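Local structure of hydrazine synthase alpha subunit (Candidatus Kuenenia stuttgartiensis, 5C2V) at residues D[335-347]-D[381-393]. The protein catalyses, as part of the hydrazine synthase complex, the condensation of hydroxylamine with ammonia to hydrazine and carries two c-type hemes. Residues are numbered along the deposited sequence; the frame is centred on the assembly and turned at random.
With CA (calcium ion), chain B.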
# COMPACT_ATOMS: atom_id res chain seq x y z
N GLY D 335 13.55 19.96 10.77
CA GLY D 335 14.94 19.60 10.95
C GLY D 335 15.20 18.11 10.86
O GLY D 335 14.26 17.31 10.85
N LEU D 336 16.47 17.73 10.81
CA LEU D 336 16.85 16.32 10.74
C LEU D 336 17.49 15.83 12.03
O LEU D 336 18.38 16.48 12.59
CB LEU D 336 17.80 16.08 9.56
CG LEU D 336 17.21 16.24 8.16
CD1 LEU D 336 18.25 15.91 7.10
CD2 LEU D 336 15.97 15.37 7.99
N TYR D 337 17.03 14.68 12.51
CA TYR D 337 17.51 14.10 13.76
C TYR D 337 18.28 12.81 13.52
O TYR D 337 18.00 12.06 12.58
CB TYR D 337 16.35 13.83 14.71
CG TYR D 337 15.69 15.07 15.27
CD1 TYR D 337 14.79 15.81 14.51
CD2 TYR D 337 15.95 15.50 16.56
CE1 TYR D 337 14.18 16.94 15.02
CE2 TYR D 337 15.35 16.63 17.08
CZ TYR D 337 14.46 17.34 16.30
OH TYR D 337 13.86 18.47 16.81
N ARG D 338 19.26 12.54 14.38
CA ARG D 338 20.02 11.30 14.34
C ARG D 338 20.65 11.01 15.70
O ARG D 338 20.83 11.91 16.53
CB ARG D 338 21.10 11.37 13.26
CG ARG D 338 22.23 12.33 13.58
CD ARG D 338 23.11 12.61 12.37
NE ARG D 338 23.81 11.42 11.89
CZ ARG D 338 24.73 11.44 10.93
NH1 ARG D 338 25.08 12.59 10.37
NH2 ARG D 338 25.31 10.31 10.55
N SER D 339 20.97 9.74 15.92
CA SER D 339 21.69 9.28 17.11
C SER D 339 21.10 9.75 18.44
O SER D 339 21.74 10.51 19.17
CB SER D 339 23.15 9.71 17.03
OG SER D 339 23.73 9.32 15.80
N PRO D 340 19.87 9.31 18.77
CA PRO D 340 19.29 9.67 20.06
C PRO D 340 19.90 8.86 21.21
O PRO D 340 20.21 7.68 21.02
CB PRO D 340 17.81 9.33 19.88
CG PRO D 340 17.82 8.19 18.92
CD PRO D 340 18.98 8.43 17.98
N TYR D 341 20.08 9.48 22.37
CA TYR D 341 20.64 8.77 23.52
C TYR D 341 19.89 9.04 24.82
O TYR D 341 20.18 10.01 25.52
CB TYR D 341 22.12 9.12 23.70
CG TYR D 341 22.88 8.02 24.40
CD1 TYR D 341 22.88 7.92 25.79
CD2 TYR D 341 23.57 7.06 23.68
CE1 TYR D 341 23.56 6.91 26.43
CE2 TYR D 341 24.25 6.04 24.31
CZ TYR D 341 24.25 5.97 25.69
OH TYR D 341 24.93 4.97 26.32
N PRO D 342 18.90 8.19 25.15
CA PRO D 342 18.13 8.33 26.39
C PRO D 342 18.99 8.20 27.64
O PRO D 342 19.96 7.44 27.65
CB PRO D 342 17.12 7.17 26.31
CG PRO D 342 17.16 6.69 24.89
CD PRO D 342 18.54 6.97 24.40
N LEU D 343 18.64 8.94 28.69
CA LEU D 343 19.33 8.86 29.97
C LEU D 343 18.41 8.31 31.05
O LEU D 343 17.19 8.49 30.98
CB LEU D 343 19.87 10.23 30.38
CG LEU D 343 21.14 10.76 29.72
CD1 LEU D 343 21.52 12.12 30.29
CD2 LEU D 343 22.28 9.77 29.90
N PRO D 344 18.99 7.64 32.06
CA PRO D 344 18.25 7.14 33.23
C PRO D 344 17.57 8.26 34.02
O PRO D 344 16.71 7.99 34.86
CB PRO D 344 19.35 6.48 34.07
CG PRO D 344 20.36 6.05 33.07
CD PRO D 344 20.37 7.13 32.03
N ASP D 345 17.95 9.50 33.74
CA ASP D 345 17.38 10.67 34.40
C ASP D 345 16.13 11.13 33.66
O ASP D 345 15.57 12.19 33.96
CB ASP D 345 18.39 11.82 34.45
CG ASP D 345 19.73 11.38 35.00
OD1 ASP D 345 19.76 10.46 35.85
OD2 ASP D 345 20.76 11.94 34.57
N ASP D 346 15.72 10.33 32.67
CA ASP D 346 14.62 10.64 31.77
C ASP D 346 14.95 11.83 30.89
O ASP D 346 14.06 12.54 30.42
CB ASP D 346 13.31 10.89 32.54
CG ASP D 346 12.85 9.68 33.32
OD1 ASP D 346 13.22 8.55 32.92
OD2 ASP D 346 12.13 9.85 34.32
N ARG D 347 16.24 12.05 30.66
CA ARG D 347 16.68 13.03 29.68
C ARG D 347 17.15 12.30 28.43
O ARG D 347 17.21 11.07 28.41
CB ARG D 347 17.79 13.91 30.24
CG ARG D 347 17.41 14.69 31.49
CD ARG D 347 18.53 15.61 31.94
NE ARG D 347 19.73 14.88 32.33
CZ ARG D 347 20.88 15.45 32.67
NH1 ARG D 347 21.00 16.77 32.65
NH2 ARG D 347 21.92 14.70 33.02
N ASN D 381 29.91 17.91 11.47
CA ASN D 381 28.68 17.25 11.84
C ASN D 381 28.92 16.57 13.18
O ASN D 381 29.78 15.69 13.29
CB ASN D 381 28.25 16.23 10.79
CG ASN D 381 27.42 16.85 9.68
OD1 ASN D 381 26.75 17.86 9.88
ND2 ASN D 381 27.47 16.25 8.50
N ASP D 382 28.18 17.00 14.18
CA ASP D 382 28.38 16.52 15.54
C ASP D 382 27.27 15.55 15.89
O ASP D 382 26.12 15.95 16.08
CB ASP D 382 28.41 17.70 16.52
CG ASP D 382 29.40 18.78 16.09
OD1 ASP D 382 30.59 18.45 15.88
OD2 ASP D 382 28.99 19.96 15.95
N HIS D 383 27.62 14.27 15.97
CA HIS D 383 26.60 13.24 16.18
C HIS D 383 27.12 12.09 17.02
O HIS D 383 28.26 12.09 17.47
CB HIS D 383 26.08 12.73 14.83
CG HIS D 383 27.06 11.89 14.07
ND1 HIS D 383 28.27 12.39 13.62
CD2 HIS D 383 27.01 10.60 13.67
CE1 HIS D 383 28.92 11.43 12.98
NE2 HIS D 383 28.18 10.34 13.00
N GLN D 384 26.25 11.10 17.23
CA GLN D 384 26.53 9.95 18.10
C GLN D 384 26.98 10.36 19.50
O GLN D 384 28.06 9.96 19.95
CB GLN D 384 27.60 9.05 17.46
CG GLN D 384 27.12 8.29 16.24
CD GLN D 384 28.21 7.44 15.62
OE1 GLN D 384 29.40 7.74 15.76
NE2 GLN D 384 27.82 6.37 14.95
N PRO D 385 26.16 11.16 20.21
CA PRO D 385 26.56 11.51 21.58
C PRO D 385 26.50 10.32 22.53
O PRO D 385 25.50 9.59 22.55
CB PRO D 385 25.54 12.58 21.97
CG PRO D 385 24.33 12.24 21.19
CD PRO D 385 24.82 11.68 19.88
N ALA D 386 27.56 10.11 23.30
CA ALA D 386 27.61 9.03 24.27
C ALA D 386 28.14 9.53 25.60
O ALA D 386 29.35 9.49 25.85
CB ALA D 386 28.47 7.89 23.74
N PRO D 387 27.24 10.01 26.47
CA PRO D 387 27.62 10.60 27.76
C PRO D 387 28.28 9.58 28.68
O PRO D 387 27.96 8.39 28.61
CB PRO D 387 26.28 11.06 28.34
CG PRO D 387 25.28 10.16 27.72
CD PRO D 387 25.78 9.91 26.32
N VAL D 388 29.20 10.03 29.53
CA VAL D 388 29.88 9.13 30.45
C VAL D 388 29.09 9.02 31.76
O VAL D 388 28.62 10.02 32.31
CB VAL D 388 31.35 9.56 30.72
CG1 VAL D 388 32.07 9.81 29.40
CG2 VAL D 388 31.42 10.79 31.61
N TYR D 389 28.93 7.78 32.22
CA TYR D 389 28.24 7.47 33.47
C TYR D 389 28.30 5.97 33.70
O TYR D 389 28.59 5.20 32.78
CB TYR D 389 26.79 7.95 33.44
CG TYR D 389 25.88 7.21 32.48
CD1 TYR D 389 25.81 7.59 31.14
CD2 TYR D 389 25.09 6.15 32.90
CE1 TYR D 389 24.97 6.93 30.26
CE2 TYR D 389 24.25 5.49 32.02
CZ TYR D 389 24.20 5.88 30.70
OH TYR D 389 23.37 5.21 29.83
N VAL D 390 28.02 5.55 34.93
CA VAL D 390 28.05 4.13 35.26
C VAL D 390 26.77 3.44 34.80
O VAL D 390 25.67 3.81 35.23
CB VAL D 390 28.25 3.91 36.77
CG1 VAL D 390 28.29 2.42 37.08
CG2 VAL D 390 29.53 4.59 37.24
N LYS D 391 26.92 2.45 33.93
CA LYS D 391 25.77 1.73 33.39
C LYS D 391 25.52 0.43 34.14
O LYS D 391 26.45 -0.34 34.38
CB LYS D 391 25.98 1.44 31.91
CG LYS D 391 26.00 2.67 31.03
CD LYS D 391 26.27 2.29 29.59
CE LYS D 391 26.26 3.51 28.70
NZ LYS D 391 26.59 3.16 27.29
N TYR D 392 24.27 0.19 34.50
CA TYR D 392 23.89 -1.07 35.11
C TYR D 392 24.02 -2.19 34.09
O TYR D 392 23.84 -1.97 32.89
CB TYR D 392 22.46 -1.01 35.66
CG TYR D 392 22.14 -2.13 36.62
CD1 TYR D 392 22.61 -2.11 37.93
CD2 TYR D 392 21.36 -3.21 36.22
CE1 TYR D 392 22.32 -3.13 38.81
CE2 TYR D 392 21.06 -4.23 37.10
CZ TYR D 392 21.54 -4.19 38.39
OH TYR D 392 21.25 -5.21 39.27
N LYS D 393 24.34 -3.39 34.55
CA LYS D 393 24.55 -4.52 33.65
C LYS D 393 23.29 -5.35 33.49
O LYS D 393 22.66 -5.75 34.47
CB LYS D 393 25.69 -5.40 34.15
CG LYS D 393 27.06 -4.76 34.03
CD LYS D 393 28.13 -5.61 34.69
CE LYS D 393 29.49 -4.93 34.65
NZ LYS D 393 30.60 -5.92 34.73
CA CA B . 28.08 20.97 13.93
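Y341 and K391 join through one hydrogen bond, K391 NZ donating to Y341 OH over 2.6 Å. The ammonium arrives at the ring's edge, in its plane, carried by a lysine chain extended beyond CG, long enough to bridge where the backbones diverge.

Apolar contacts continue from the same tyrosine. P387 CD lies over one face, 3.9 Å from the Y341 ring centroid, a CH-pi contact well served by proline's ring CH2 groups. Beyond it, L343 CD2 touches both P387 CG (3.7 Å) and Y389 CE1 (3.9 Å), while P344 CG touches Y389 CE2. Small S339 suits the closest backbone approach (CA to Q384 CA 5.0 Å); its CB meets P385 CD at 3.8 Å.

At the other end R338 lies over one H383 face, displaced toward the rim and tilted 30°, NH2 3.6 Å from H383 CD2. R338 NH1 also forms a salt bridge with D44. D382, pointing away from 336-342, binds calcium through OD2 with F358, D376, D377 and W380.

Strand 381-387 pairs with 31-37, and 336-342 with 348-353, consistent with adjacent propeller blades, one completed by a strand from late in the domain. Proline, tyrosine and leucine packing thus joins the two sheets, with the single K391-Y341 bond where the backbones spread.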